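4-carboxymuconolactone decarboxylase (Sinorhizobium meliloti, PDB 4G9Q) probably acts as a peroxiredoxin-like enzyme of the carboxymuconolactone decarboxylase family, built as an all-helical trimer. Local coordinates at residues Q182-T185 / D186-R190; R165-T168 / V169-F173; P196-P200 / R201-L205; S121-G124 / K125-T129. All blocks are in the same frame, centred on the assembly; numbering follows the deposited sequence.

From the N terminus the chain meets contact 4 first, in the short helix 123-127 just after helix 107-120. Contact 2 follows on helix 159-173, then contact 1 on the next helix, 178-192, and last contact 3, where the loop at 196-199 runs into helix 200-213. All four are local and in series, closing nothing longer than a helical turn or a cap; none nests or crosses. Contacts 1 and 2 alone touch, tying two successive helices together through Arg165, which reaches Thr185. Contacts 1, 2 and 4 also meet the second subunit, whereas contact 3 stays within its own chain, its centre about 17 Å from that of contact 1.

Contact 1 (Q182-T185 / D186-R190); sequences QYTT and DYLFR
Tyr183 and Tyr187 stack their rings one turn apart on helix 178-192, where it widens into a pi-type turn. The stack is offset, with ring centroids 4.6 Å apart and planes 23° from parallel; Tyr183 CD1 lies over one face of the Tyr187 ring, near its rim. A serine in place of Tyr187 would probably leave the Tyr183 ring without this stacking partner and freer to tilt, though Asp64 of the second subunit still grips Tyr183 OH. Tyr187 N gives Tyr183 O a helical bond of 2.7 Å. Beyond it the spacing grows by one residue: Phe189 N bonds Thr184 O at 3.1 Å and Arg190 N bonds Thr185 O at 2.8 Å. Leu188 N, at the changeover, bonds weakly to both Tyr183 O and Thr184 O. The threonine hydroxyls are satisfied outside the turn, Thr184 OG1 by Leu180 O and by Trp250 of the second subunit, Thr185 OG1 by Arg165. Thr184 CG2, anti to the backbone N (OG1 at chi1 -56°), meets the Phe189 ring at its edge, 3.7 Å from Phe189 CE2. On the exposed side, Gln182 NE2 donates to Asp186 OD2 at 3.0 Å, approaching 42° out of the carboxylate plane.

Contact 2 (R165-T168 / V169-F173); sequences RATT and VGNQF
In the last turns of helix 159-173, Arg165 and Val169 meet on the side that faces helix 178-192. Val169 CG2 lies beside its own backbone N, anti to the carbonyl carbon, and so leans back over the preceding turn, 3.4 Å from Arg165 O and 3.8 Å from Arg165 NH1. The guanidinium is fixed from outside the pair: Arg165 NE forms a salt bridge with Glu162, and the group is also tied to the next helix. Helices 159-173 and 178-192 run antiparallel as a helical hairpin, and Val169 and Phe173 both pack on Val181 across it. Thr167 and Asn171 run side by side on the exposed flank, Thr167 CG2 3.6 Å from Asn171 ND2. With OG1 beside the backbone N (chi1 -65°), where it bonds Ala163 O, the Thr167 methyl is left facing the amide; Thr168 OG1 bonds Gln164 O in the same way. Regular helical bonds run beneath, among them Val169 N to Arg165 O at 3.1 Å and Asn171 N to Thr167 O at 2.9 Å. At the end of the helix Gln172 CG sits over the centre of the Phe173 ring, 3.6 Å above its plane, and Phe173 itself packs on Leu257 of the second subunit.

Contact 3 (P196-P200 / R201-L205); sequences PDLAP and RDRSL
Leu198 lies across the guanidinium of Arg203 at the N-terminal cap of helix 200-213, the tightly packed part of this turn. Leu198 CB stands 3.7 Å above one face of that flat group, offset toward its rim, and the two side chains cross at about a right angle. The arginine reaches back here because its chain, stretched out through chi2, bends at chi3 (-65°). At the edge of the guanidinium, in its plane, water 1 takes the place of protein, 2.8 Å from Arg203 NE, and also bonds Leu198 O. Arg203 NH2 bonds Arg195 O and forms a salt bridge with Glu112. A methionine in place of Arg203 would probably cost Glu112 and Arg195 O this partner and take the flat surface from beneath Leu198 CB.

Leu198 CD2 also touches Asp202 CB, at 4.1 Å. Ala199 holds the N-cap position; its side chain cannot cap, and its O takes the first helical bond, from Arg203 N at 2.9 Å. The looser side is here, at exposed Ala199, where water 2 accepts from Ala199 N and donates to Asp202 OD2 at 2.6 Å. Asp202 OD1 takes a salt bridge from Arg201 NH1 at 2.9 Å and another from Arg74, while Arg201 NH2 forms one with Asp75.

Several helices enclose the turn. Leu198 rests on Glu109 and Glu112 of helix 107-120, Asp202 on Leu78 of helix 73-86, while Ser204 packs against Lys226 and Ala227 of helix 220-229.

Contact 4 (S121-G124 / K125-T129); sequences SGWG and KAMAT
Trp123 and Met127, a selenomethionine, are loosely paired on one side of the short helix 123-127, Met127 CG standing 4.3 Å from Trp123 CD1. The tryptophan side chain sets out away from residues 125-129, its chi1 of -130° well off the usual staggered positions, and Trp123 NE1 bonds Thr57 of the second subunit. Met127 sets out toward 121-124, with CG 3.4 Å from Trp123 O, then folds back at chi2 and chi3 so that its end leads away; it packs on Val46 of the second subunit.

Ser121 and Lys125 approach each other on a different flank, through their CB atoms at 4.1 Å. Lys125 CG lies beside its own backbone N, anti to the carbonyl carbon, and the chain bends at chi2 and again at chi4, carrying NZ to a salt bridge with Glu89 of the second subunit.

Gly122 joins the two helices. It is the first residue after helix 107-120 to leave helical angles, with a positive phi of 125°, and serves as N-cap for the next helix, a conformation in which any side chain would jam against Ser121 O. Its carbonyl takes a bond from Ala126 N and a weak one from Lys125 N, while Met127 N meets Trp123 O at 2.9 Å. Further on, Ala126 O is gripped by two donors, Thr129 N and Thr129 OG1, the hydroxyl at 2.7 Å.

Backbone bonds thus hold the turn itself, leaving the polar ends of Trp123 and Lys125 to bind across the trimer interface.

Contact 1 (Q182-T185 / D186-R190)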
loop_
_atom_site.group_PDB
_atom_site.type_symbol
_atom_site.label_atom_id
_atom_site.label_comp_id
_atom_site.label_asym_id
_atom_site.label_seq_id
_atom_site.Cartn_x
_atom_site.Cartn_y
_atom_site.Cartn_z
ATOM N N GLN A 182 -16.962 -19.864 -4.811
ATOM C CA GLN A 182 -18.163 -19.669 -5.629
ATOM C C GLN A 182 -18.207 -18.292 -6.293
ATOM O O GLN A 182 -18.538 -18.188 -7.480
ATOM C CB GLN A 182 -19.446 -19.936 -4.833
ATOM C CG GLN A 182 -20.701 -20.081 -5.709
ATOM C CD GLN A 182 -20.652 -21.306 -6.618
ATOM O OE1 GLN A 182 -20.509 -22.438 -6.150
ATOM N NE2 GLN A 182 -20.773 -21.083 -7.923
ATOM N N TYR A 183 -17.866 -17.246 -5.539
ATOM C CA TYR A 183 -17.818 -15.896 -6.099
ATOM C C TYR A 183 -16.768 -15.772 -7.202
ATOM O O TYR A 183 -17.004 -15.102 -8.214
ATOM C CB TYR A 183 -17.520 -14.865 -5.015
ATOM C CG TYR A 183 -18.662 -14.505 -4.087
ATOM C CD1 TYR A 183 -19.982 -14.412 -4.542
ATOM C CD2 TYR A 183 -18.406 -14.202 -2.749
ATOM C CE1 TYR A 183 -21.014 -14.051 -3.673
ATOM C CE2 TYR A 183 -19.426 -13.837 -1.880
ATOM C CZ TYR A 183 -20.723 -13.767 -2.343
ATOM O OH TYR A 183 -21.723 -13.400 -1.469
ATOM N N THR A 184 -15.613 -16.412 -7.012
ATOM C CA THR A 184 -14.559 -16.403 -8.030
ATOM C C THR A 184 -15.116 -16.903 -9.371
ATOM O O THR A 184 -14.921 -16.273 -10.416
ATOM C CB THR A 184 -13.338 -17.244 -7.592
ATOM O OG1 THR A 184 -12.865 -16.758 -6.330
ATOM C CG2 THR A 184 -12.206 -17.156 -8.618
ATOM N N THR A 185 -15.834 -18.019 -9.320
ATOM C CA THR A 185 -16.485 -18.576 -10.506
ATOM C C THR A 185 -17.579 -17.658 -11.057
ATOM O O THR A 185 -17.534 -17.263 -12.230
ATOM C CB THR A 185 -17.068 -19.970 -10.208
ATOM O OG1 THR A 185 -16.006 -20.843 -9.807
ATOM C CG2 THR A 185 -17.767 -20.547 -11.448
ATOM N N ASP A 186 -18.551 -17.325 -10.212
ATOM C CA ASP A 186 -19.760 -16.618 -10.653
ATOM C C ASP A 186 -19.542 -15.147 -11.003
ATOM O O ASP A 186 -20.058 -14.668 -12.020
ATOM C CB ASP A 186 -20.868 -16.730 -9.605
ATOM C CG ASP A 186 -21.390 -18.150 -9.441
ATOM O OD1 ASP A 186 -21.174 -18.994 -10.343
ATOM O OD2 ASP A 186 -22.032 -18.410 -8.401
ATOM N N TYR A 187 -18.795 -14.432 -10.162
ATOM C CA TYR A 187 -18.596 -12.991 -10.359
ATOM C C TYR A 187 -17.451 -12.683 -11.309
ATOM O O TYR A 187 -17.527 -11.731 -12.086
ATOM C CB TYR A 187 -18.326 -12.275 -9.032
ATOM C CG TYR A 187 -19.498 -12.140 -8.080
ATOM C CD1 TYR A 187 -20.780 -12.587 -8.415
ATOM C CD2 TYR A 187 -19.321 -11.525 -6.838
ATOM C CE1 TYR A 187 -21.844 -12.434 -7.530
ATOM C CE2 TYR A 187 -20.375 -11.372 -5.951
ATOM C CZ TYR A 187 -21.631 -11.830 -6.301
ATOM O OH TYR A 187 -22.675 -11.670 -5.414
ATOM N N LEU A 188 -16.375 -13.463 -11.234
ATOM C CA LEU A 188 -15.190 -13.147 -12.033
ATOM C C LEU A 188 -15.133 -13.896 -13.354
ATOM O O LEU A 188 -15.257 -13.293 -14.422
ATOM C CB LEU A 188 -13.893 -13.359 -11.246
ATOM C CG LEU A 188 -13.698 -12.626 -9.918
ATOM C CD1 LEU A 188 -12.246 -12.773 -9.491
ATOM C CD2 LEU A 188 -14.070 -11.161 -10.004
ATOM N N PHE A 189 -14.940 -15.209 -13.290
ATOM C CA PHE A 189 -14.655 -15.948 -14.513
ATOM C C PHE A 189 -15.860 -16.201 -15.417
ATOM O O PHE A 189 -15.696 -16.321 -16.627
ATOM C CB PHE A 189 -13.828 -17.203 -14.214
ATOM C CG PHE A 189 -12.434 -16.878 -13.779
ATOM C CD1 PHE A 189 -11.469 -16.525 -14.717
ATOM C CD2 PHE A 189 -12.102 -16.852 -12.431
ATOM C CE1 PHE A 189 -10.180 -16.183 -14.321
ATOM C CE2 PHE A 189 -10.814 -16.522 -12.023
ATOM C CZ PHE A 189 -9.854 -16.189 -12.969
ATOM N N ARG A 190 -17.059 -16.225 -14.841
ATOM C CA ARG A 190 -18.280 -16.380 -15.637
ATOM C C ARG A 190 -19.052 -15.074 -15.840
ATOM O O ARG A 190 -20.180 -15.085 -16.351
ATOM C CB ARG A 190 -19.181 -17.475 -15.050
ATOM C CG ARG A 190 -18.628 -18.873 -15.262
ATOM C CD ARG A 190 -19.630 -19.952 -14.879
ATOM N NE ARG A 190 -19.699 -20.984 -15.914
ATOM C CZ ARG A 190 -20.593 -21.005 -16.898
ATOM N NH1 ARG A 190 -21.523 -20.059 -16.988
ATOM N NH2 ARG A 190 -20.566 -21.978 -17.795
#

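Contact 2 (R165-T168 / V169-F173)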
loop_
_atom_site.group_PDB
_atom_site.type_symbol
_atom_site.label_atom_id
_atom_site.label_comp_id
_atom_site.label_asym_id
_atom_site.label_seq_id
_atom_site.Cartn_x
_atom_site.Cartn_y
_atom_site.Cartn_z
ATOM N N ARG A 165 -10.079 -24.788 -14.551
ATOM C CA ARG A 165 -9.803 -23.756 -13.557
ATOM C C ARG A 165 -10.645 -23.957 -12.301
ATOM O O ARG A 165 -10.114 -23.961 -11.188
ATOM C CB ARG A 165 -10.047 -22.357 -14.137
ATOM C CG ARG A 165 -9.566 -21.222 -13.234
ATOM C CD ARG A 165 -10.453 -19.975 -13.351
ATOM N NE ARG A 165 -11.858 -20.260 -13.051
ATOM C CZ ARG A 165 -12.385 -20.328 -11.828
ATOM N NH1 ARG A 165 -11.636 -20.125 -10.750
ATOM N NH2 ARG A 165 -13.673 -20.603 -11.684
ATOM N N ALA A 166 -11.955 -24.126 -12.488
ATOM C CA ALA A 166 -12.889 -24.320 -11.374
ATOM C C ALA A 166 -12.561 -25.570 -10.554
ATOM O O ALA A 166 -12.595 -25.541 -9.323
ATOM C CB ALA A 166 -14.324 -24.378 -11.882
ATOM N N THR A 167 -12.239 -26.662 -11.245
ATOM C CA THR A 167 -11.876 -27.917 -10.581
ATOM C C THR A 167 -10.628 -27.755 -9.709
ATOM O O THR A 167 -10.617 -28.200 -8.557
ATOM C CB THR A 167 -11.706 -29.068 -11.607
ATOM O OG1 THR A 167 -12.974 -29.338 -12.218
ATOM C CG2 THR A 167 -11.201 -30.343 -10.933
ATOM N N THR A 168 -9.595 -27.108 -10.252
ATOM C CA THR A 168 -8.338 -26.881 -9.530
ATOM C C THR A 168 -8.581 -26.107 -8.228
ATOM O O THR A 168 -8.190 -26.559 -7.149
ATOM C CB THR A 168 -7.280 -26.154 -10.410
ATOM O OG1 THR A 168 -6.964 -26.964 -11.550
ATOM C CG2 THR A 168 -5.996 -25.891 -9.626
ATOM N N VAL A 169 -9.249 -24.961 -8.341
ATOM C CA VAL A 169 -9.548 -24.104 -7.184
ATOM C C VAL A 169 -10.458 -24.804 -6.169
ATOM O O VAL A 169 -10.200 -24.758 -4.964
ATOM C CB VAL A 169 -10.169 -22.749 -7.627
ATOM C CG1 VAL A 169 -10.495 -21.869 -6.415
ATOM C CG2 VAL A 169 -9.219 -22.013 -8.560
ATOM N N GLY A 170 -11.511 -25.451 -6.666
ATOM C CA GLY A 170 -12.472 -26.151 -5.815
ATOM C C GLY A 170 -11.834 -27.270 -5.014
ATOM O O GLY A 170 -12.132 -27.444 -3.829
ATOM N N ASN A 171 -10.954 -28.027 -5.665
ATOM C CA ASN A 171 -10.221 -29.111 -5.009
ATOM C C ASN A 171 -9.268 -28.627 -3.924
ATOM O O ASN A 171 -9.051 -29.317 -2.928
ATOM C CB ASN A 171 -9.446 -29.937 -6.037
ATOM C CG ASN A 171 -10.343 -30.862 -6.850
ATOM O OD1 ASN A 171 -11.531 -31.022 -6.559
ATOM N ND2 ASN A 171 -9.770 -31.478 -7.876
ATOM N N GLN A 172 -8.704 -27.439 -4.122
ATOM C CA GLN A 172 -7.697 -26.906 -3.219
ATOM C C GLN A 172 -8.319 -26.131 -2.057
ATOM O O GLN A 172 -7.891 -26.282 -0.912
ATOM C CB GLN A 172 -6.723 -26.020 -3.994
ATOM C CG GLN A 172 -5.388 -25.782 -3.308
ATOM C CD GLN A 172 -4.389 -25.069 -4.211
ATOM O OE1 GLN A 172 -4.737 -24.586 -5.291
ATOM N NE2 GLN A 172 -3.140 -24.997 -3.765
ATOM N N PHE A 173 -9.332 -25.315 -2.351
ATOM C CA PHE A 173 -9.863 -24.362 -1.366
ATOM C C PHE A 173 -11.377 -24.399 -1.164
ATOM O O PHE A 173 -11.921 -23.591 -0.402
ATOM C CB PHE A 173 -9.427 -22.937 -1.723
ATOM C CG PHE A 173 -7.939 -22.747 -1.760
ATOM C CD1 PHE A 173 -7.158 -23.015 -0.636
ATOM C CD2 PHE A 173 -7.314 -22.295 -2.919
ATOM C CE1 PHE A 173 -5.775 -22.841 -0.671
ATOM C CE2 PHE A 173 -5.934 -22.117 -2.959
ATOM C CZ PHE A 173 -5.164 -22.388 -1.831
#

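Contact 3 (P196-P200 / R201-L205)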
loop_
_atom_site.group_PDB
_atom_site.type_symbol
_atom_site.label_atom_id
_atom_site.label_comp_id
_atom_site.label_asym_id
_atom_site.label_seq_id
_atom_site.Cartn_x
_atom_site.Cartn_y
_atom_site.Cartn_z
ATOM N N PRO A 196 -17.648 -7.430 -22.404
ATOM C CA PRO A 196 -16.972 -7.035 -23.654
ATOM C C PRO A 196 -16.326 -5.642 -23.672
ATOM O O PRO A 196 -15.613 -5.311 -24.625
ATOM C CB PRO A 196 -18.101 -7.112 -24.696
ATOM C CG PRO A 196 -19.347 -6.818 -23.908
ATOM C CD PRO A 196 -19.115 -7.500 -22.568
ATOM N N ASP A 197 -16.551 -4.847 -22.629
ATOM C CA ASP A 197 -16.147 -3.437 -22.621
ATOM C C ASP A 197 -14.629 -3.235 -22.546
ATOM O O ASP A 197 -14.121 -2.157 -22.858
ATOM C CB ASP A 197 -16.890 -2.694 -21.511
ATOM C CG ASP A 197 -18.364 -3.081 -21.452
ATOM O OD1 ASP A 197 -19.191 -2.320 -22.002
ATOM O OD2 ASP A 197 -18.685 -4.168 -20.898
ATOM N N LEU A 198 -13.912 -4.278 -22.135
ATOM C CA LEU A 198 -12.483 -4.388 -22.404
ATOM C C LEU A 198 -12.272 -5.658 -23.198
ATOM O O LEU A 198 -12.822 -6.711 -22.853
ATOM C CB LEU A 198 -11.669 -4.472 -21.111
ATOM C CG LEU A 198 -11.454 -3.204 -20.286
ATOM C CD1 LEU A 198 -10.912 -3.561 -18.899
ATOM C CD2 LEU A 198 -10.541 -2.200 -21.005
ATOM N N ALA A 199 -11.479 -5.563 -24.262
ATOM C CA ALA A 199 -10.993 -6.752 -24.955
ATOM C C ALA A 199 -10.187 -7.586 -23.960
ATOM O O ALA A 199 -9.546 -7.018 -23.068
ATOM C CB ALA A 199 -10.131 -6.348 -26.133
ATOM N N PRO A 200 -10.233 -8.931 -24.086
ATOM C CA PRO A 200 -9.499 -9.804 -23.162
ATOM C C PRO A 200 -8.036 -9.400 -22.983
ATOM O O PRO A 200 -7.547 -9.385 -21.852
ATOM C CB PRO A 200 -9.618 -11.175 -23.825
ATOM C CG PRO A 200 -10.966 -11.114 -24.467
ATOM C CD PRO A 200 -11.043 -9.725 -25.033
ATOM N N ARG A 201 -7.360 -9.054 -24.081
ATOM C CA ARG A 201 -5.972 -8.587 -24.021
ATOM C C ARG A 201 -5.813 -7.379 -23.097
ATOM O O ARG A 201 -4.880 -7.321 -22.289
ATOM C CB ARG A 201 -5.478 -8.226 -25.420
ATOM C CG ARG A 201 -4.061 -7.680 -25.449
ATOM C CD ARG A 201 -3.978 -6.571 -26.469
ATOM N NE ARG A 201 -2.632 -6.025 -26.618
ATOM C CZ ARG A 201 -2.272 -4.791 -26.275
ATOM N NH1 ARG A 201 -3.151 -3.950 -25.742
ATOM N NH2 ARG A 201 -1.023 -4.394 -26.480
ATOM N N ASP A 202 -6.725 -6.419 -23.233
ATOM C CA ASP A 202 -6.684 -5.186 -22.454
ATOM C C ASP A 202 -7.080 -5.406 -20.996
ATOM O O ASP A 202 -6.530 -4.763 -20.102
ATOM C CB ASP A 202 -7.573 -4.120 -23.093
ATOM C CG ASP A 202 -7.087 -3.709 -24.470
ATOM O OD1 ASP A 202 -5.859 -3.587 -24.656
ATOM O OD2 ASP A 202 -7.928 -3.501 -25.368
ATOM N N ARG A 203 -8.031 -6.307 -20.758
ATOM C CA ARG A 203 -8.411 -6.650 -19.385
ATOM C C ARG A 203 -7.244 -7.326 -18.663
ATOM O O ARG A 203 -6.979 -7.044 -17.495
ATOM C CB ARG A 203 -9.663 -7.532 -19.357
ATOM C CG ARG A 203 -10.317 -7.619 -17.981
ATOM C CD ARG A 203 -11.599 -8.453 -18.006
ATOM N NE ARG A 203 -12.648 -7.843 -18.829
ATOM C CZ ARG A 203 -13.490 -6.900 -18.407
ATOM N NH1 ARG A 203 -13.421 -6.425 -17.165
ATOM N NH2 ARG A 203 -14.402 -6.419 -19.241
ATOM N N SER A 204 -6.537 -8.200 -19.372
ATOM C CA SER A 204 -5.338 -8.832 -18.828
ATOM C C SER A 204 -4.233 -7.800 -18.603
ATOM O O SER A 204 -3.526 -7.859 -17.594
ATOM C CB SER A 204 -4.856 -9.950 -19.751
ATOM O OG SER A 204 -5.724 -11.073 -19.665
ATOM N N LEU A 205 -4.093 -6.863 -19.543
ATOM C CA LEU A 205 -3.119 -5.775 -19.420
ATOM C C LEU A 205 -3.337 -4.965 -18.136
ATOM O O LEU A 205 -2.398 -4.747 -17.370
ATOM C CB LEU A 205 -3.162 -4.862 -20.653
ATOM C CG LEU A 205 -2.223 -3.649 -20.662
ATOM C CD1 LEU A 205 -0.766 -4.095 -20.570
ATOM C CD2 LEU A 205 -2.447 -2.797 -21.902
HETATM O O HOH W 1 -12.799 -8.979 -21.428
HETATM O O HOH W 2 -10.466 -2.908 -24.980
#

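Contact 4 (S121-G124 / K125-T129)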
loop_
_atom_site.group_PDB
_atom_site.type_symbol
_atom_site.label_atom_id
_atom_site.label_comp_id
_atom_site.label_asym_id
_atom_site.label_seq_id
_atom_site.Cartn_x
_atom_site.Cartn_y
_atom_site.Cartn_z
ATOM N N SER A 121 -8.306 -4.698 -7.278
ATOM C CA SER A 121 -7.585 -3.809 -6.367
ATOM C C SER A 121 -8.374 -3.572 -5.083
ATOM O O SER A 121 -7.790 -3.353 -4.018
ATOM C CB SER A 121 -7.242 -2.484 -7.046
ATOM O OG SER A 121 -6.405 -2.700 -8.174
ATOM N N GLY A 122 -9.695 -3.631 -5.177
ATOM C CA GLY A 122 -10.547 -3.434 -4.001
ATOM C C GLY A 122 -11.556 -2.332 -4.232
ATOM O O GLY A 122 -11.290 -1.383 -4.972
ATOM N N TRP A 123 -12.716 -2.456 -3.592
ATOM C CA TRP A 123 -13.839 -1.563 -3.856
ATOM C C TRP A 123 -13.493 -0.104 -3.593
ATOM O O TRP A 123 -13.853 0.772 -4.379
ATOM C CB TRP A 123 -15.056 -1.974 -3.025
ATOM C CG TRP A 123 -16.295 -2.098 -3.850
ATOM C CD1 TRP A 123 -17.329 -1.211 -3.924
ATOM C CD2 TRP A 123 -16.623 -3.175 -4.727
ATOM N NE1 TRP A 123 -18.287 -1.672 -4.796
ATOM C CE2 TRP A 123 -17.880 -2.878 -5.301
ATOM C CE3 TRP A 123 -15.980 -4.371 -5.081
ATOM C CZ2 TRP A 123 -18.509 -3.731 -6.216
ATOM C CZ3 TRP A 123 -16.604 -5.220 -5.988
ATOM C CH2 TRP A 123 -17.859 -4.893 -6.546
ATOM N N GLY A 124 -12.775 0.146 -2.498
ATOM C CA GLY A 124 -12.398 1.504 -2.102
ATOM C C GLY A 124 -11.458 2.182 -3.082
ATOM O O GLY A 124 -11.550 3.397 -3.306
ATOM N N LYS A 125 -10.557 1.398 -3.669
ATOM C CA LYS A 125 -9.636 1.899 -4.692
ATOM C C LYS A 125 -10.394 2.332 -5.950
ATOM O O LYS A 125 -10.084 3.369 -6.547
ATOM C CB LYS A 125 -8.570 0.848 -5.030
ATOM C CG LYS A 125 -7.567 0.573 -3.897
ATOM C CD LYS A 125 -6.574 1.724 -3.732
ATOM C CE LYS A 125 -5.541 1.440 -2.647
ATOM N NZ LYS A 125 -6.067 1.706 -1.272
ATOM N N ALA A 126 -11.393 1.547 -6.342
ATOM C CA ALA A 126 -12.236 1.915 -7.479
ATOM C C ALA A 126 -13.092 3.131 -7.153
ATOM O O ALA A 126 -13.215 4.049 -7.964
ATOM C CB ALA A 126 -13.106 0.747 -7.902
HETATM N N MSE A 127 -13.668 3.147 -5.954
HETATM C CA MSE A 127 -14.548 4.247 -5.555
HETATM C C MSE A 127 -13.821 5.586 -5.519
HETATM O O MSE A 127 -14.396 6.619 -5.846
HETATM C CB MSE A 127 -15.205 3.960 -4.205
HETATM C CG MSE A 127 -16.400 3.017 -4.282
HETATM SE SE MSE A 127 -17.811 3.710 -5.459
HETATM C CE MSE A 127 -18.044 5.469 -4.661
ATOM N N ALA A 128 -12.544 5.554 -5.140
ATOM C CA ALA A 128 -11.728 6.761 -5.066
ATOM C C ALA A 128 -11.568 7.458 -6.418
ATOM O O ALA A 128 -11.306 8.662 -6.470
ATOM C CB ALA A 128 -10.362 6.439 -4.466
ATOM N N THR A 129 -11.740 6.707 -7.506
ATOM C CA THR A 129 -11.582 7.248 -8.859
ATOM C C THR A 129 -12.754 8.124 -9.307
ATOM O O THR A 129 -12.622 8.897 -10.261
ATOM C CB THR A 129 -11.406 6.129 -9.914
ATOM O OG1 THR A 129 -12.671 5.502 -10.169
ATOM C CG2 THR A 129 -10.393 5.083 -9.445
#